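Local coordinates for TbpB (Actinobacillus pleuropneumoniae, PDB 3HOL), which probably serves as the lipoprotein part of the bacterial transferrin receptor, binding host transferrin so that its iron can be acquired, at residues N390-T395 with A402-E407. Numbering follows the deposited sequence.
Sequences NNWVAT and AGYRTE
The phenol ring of Tyr404 lies with one face against the backbone at the end of strand 391-394. Thr395 N sits over the ring centre, 3.6 Å above its plane, while Ala394 CA is offset toward the rim and makes a CH-pi contact, 3.9 Å from the Tyr404 ring centroid. Ala394 CB adds an apolar touch beside it, 3.7 Å from Tyr404 CD1. Thr395 O, 3.1 Å from Tyr404 CD2, is raised toward this same face, just outside the rim. At the ring's edge, near its plane, stands Trp392 CZ2, 4.5 Å from Tyr404 CE1, and a water also lies in the plane there. That water links the two segments: it donates to Val393 O (2.8 Å) and accepts from Tyr404 OH (3.1 Å), which fixes the direction of the hydroxyl proton. Tyr404 is the centre of an inverse gamma turn, closed by a weak Arg405 N to Gly403 O bond, and its CG stands anti to the carbonyl carbon (chi1 -67°), carrying the ring across to 390-395. Arg405 NE gives Gly403 O a second, nearly straight hydrogen bond (2.9 Å, 172°) from above the carbonyl plane, so main chain and side chain both hold it; its NH2 reaches Gly426 O. The indole NH of Trp392 is bonded to Asp423, and its ring meets Phe453 edge-to-face. Within the C-terminal beta barrel, strands 391-394 and 405-411 both pair antiparallel with 375-387, and Tyr404 bridges the gap between them: Ala394 bonds to Ala384 through the backbone, and Tyr404 O is bonded to Thr381 OG1 of the same strand.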
loop_
_atom_site.group_PDB
_atom_site.type_symbol
_atom_site.label_atom_id
_atom_site.label_comp_id
_atom_site.label_asym_id
_atom_site.label_seq_id
_atom_site.Cartn_x
_atom_site.Cartn_y
_atom_site.Cartn_z
ATOM N N ASN A 390 -14.727 6.600 -33.928
ATOM C CA ASN A 390 -13.286 6.806 -34.040
ATOM C C ASN A 390 -12.629 6.774 -32.652
ATOM O O ASN A 390 -13.330 6.746 -31.638
ATOM C CB ASN A 390 -13.035 8.201 -34.622
ATOM C CG ASN A 390 -13.129 8.248 -36.137
ATOM O OD1 ASN A 390 -13.229 7.211 -36.813
ATOM N ND2 ASN A 390 -13.082 9.456 -36.687
ATOM N N ASN A 391 -11.297 6.821 -32.608
ATOM C CA ASN A 391 -10.555 7.057 -31.352
ATOM C C ASN A 391 -9.820 8.408 -31.328
ATOM O O ASN A 391 -9.425 8.918 -32.386
ATOM C CB ASN A 391 -9.530 5.945 -31.080
ATOM C CG ASN A 391 -10.175 4.602 -30.875
ATOM O OD1 ASN A 391 -11.157 4.460 -30.123
ATOM N ND2 ASN A 391 -9.621 3.584 -31.543
ATOM N N TRP A 392 -9.624 8.958 -30.125
ATOM C CA TRP A 392 -8.913 10.233 -29.920
ATOM C C TRP A 392 -8.153 10.100 -28.610
ATOM O O TRP A 392 -8.666 9.476 -27.684
ATOM C CB TRP A 392 -9.928 11.377 -29.813
ATOM C CG TRP A 392 -9.387 12.743 -29.462
ATOM C CD1 TRP A 392 -9.120 13.779 -30.341
ATOM C CD2 TRP A 392 -9.108 13.267 -28.138
ATOM N NE1 TRP A 392 -8.676 14.885 -29.646
ATOM C CE2 TRP A 392 -8.658 14.598 -28.301
ATOM C CE3 TRP A 392 -9.185 12.732 -26.837
ATOM C CZ2 TRP A 392 -8.275 15.405 -27.210
ATOM C CZ3 TRP A 392 -8.804 13.545 -25.749
ATOM C CH2 TRP A 392 -8.358 14.861 -25.951
ATOM N N VAL A 393 -6.958 10.677 -28.529
ATOM C CA VAL A 393 -6.115 10.557 -27.323
ATOM C C VAL A 393 -5.481 11.897 -26.919
ATOM O O VAL A 393 -5.240 12.804 -27.759
ATOM C CB VAL A 393 -4.992 9.467 -27.426
ATOM C CG1 VAL A 393 -5.559 8.084 -27.837
ATOM C CG2 VAL A 393 -3.877 9.885 -28.389
ATOM N N ALA A 394 -5.291 12.025 -25.610
ATOM C CA ALA A 394 -4.503 13.064 -25.015
ATOM C C ALA A 394 -3.264 12.365 -24.462
ATOM O O ALA A 394 -3.368 11.341 -23.779
ATOM C CB ALA A 394 -5.289 13.754 -23.929
ATOM N N THR A 395 -2.091 12.891 -24.797
ATOM C CA THR A 395 -0.839 12.330 -24.324
ATOM C C THR A 395 -0.019 13.383 -23.591
ATOM O O THR A 395 0.394 14.351 -24.203
ATOM C CB THR A 395 -0.041 11.808 -25.498
ATOM O OG1 THR A 395 -0.797 10.772 -26.112
ATOM C CG2 THR A 395 1.313 11.249 -25.048
ATOM N N ALA A 402 0.560 25.225 -26.511
ATOM C CA ALA A 402 -0.179 24.522 -27.546
ATOM C C ALA A 402 -0.477 23.040 -27.256
ATOM O O ALA A 402 -1.133 22.370 -28.061
ATOM C CB ALA A 402 0.554 24.658 -28.915
ATOM N N GLY A 403 0.011 22.512 -26.140
ATOM C CA GLY A 403 -0.107 21.072 -25.927
ATOM C C GLY A 403 -1.433 20.627 -25.325
ATOM O O GLY A 403 -2.474 21.307 -25.434
ATOM N N TYR A 404 -1.367 19.464 -24.684
ATOM C CA TYR A 404 -2.496 18.874 -23.949
ATOM C C TYR A 404 -2.549 19.501 -22.567
ATOM O O TYR A 404 -2.168 18.880 -21.560
ATOM C CB TYR A 404 -2.325 17.368 -23.867
ATOM C CG TYR A 404 -2.444 16.696 -25.220
ATOM C CD1 TYR A 404 -3.704 16.482 -25.815
ATOM C CD2 TYR A 404 -1.310 16.288 -25.913
ATOM C CE1 TYR A 404 -3.811 15.894 -27.070
ATOM C CE2 TYR A 404 -1.405 15.700 -27.164
ATOM C CZ TYR A 404 -2.646 15.502 -27.736
ATOM O OH TYR A 404 -2.741 14.892 -28.970
ATOM N N ARG A 405 -3.000 20.750 -22.538
ATOM C CA ARG A 405 -2.993 21.570 -21.343
ATOM C C ARG A 405 -4.151 21.231 -20.392
ATOM O O ARG A 405 -5.249 20.889 -20.826
ATOM C CB ARG A 405 -3.132 23.042 -21.736
ATOM C CG ARG A 405 -1.980 23.605 -22.605
ATOM C CD ARG A 405 -2.549 24.655 -23.556
ATOM N NE ARG A 405 -3.159 24.053 -24.758
ATOM C CZ ARG A 405 -4.096 24.642 -25.515
ATOM N NH1 ARG A 405 -4.564 25.860 -25.203
ATOM N NH2 ARG A 405 -4.559 24.018 -26.595
ATOM N N THR A 406 -3.927 21.414 -19.101
ATOM C CA THR A 406 -5.059 21.512 -18.192
ATOM C C THR A 406 -4.867 22.768 -17.382
ATOM O O THR A 406 -3.731 23.191 -17.157
ATOM C CB THR A 406 -5.168 20.281 -17.261
ATOM O OG1 THR A 406 -3.958 20.154 -16.503
ATOM C CG2 THR A 406 -5.388 18.974 -18.060
ATOM N N GLU A 407 -5.968 23.377 -16.958
ATOM C CA GLU A 407 -5.955 24.585 -16.134
ATOM C C GLU A 407 -7.101 24.478 -15.173
ATOM O O GLU A 407 -8.165 23.984 -15.535
ATOM C CB GLU A 407 -6.190 25.842 -16.979
ATOM C CG GLU A 407 -5.248 25.963 -18.161
ATOM C CD GLU A 407 -5.558 27.175 -19.061
ATOM O OE1 GLU A 407 -6.678 27.743 -18.972
ATOM O OE2 GLU A 407 -4.666 27.500 -19.874
HETATM O O HOH W 1 -5.691 14.690 -29.737
#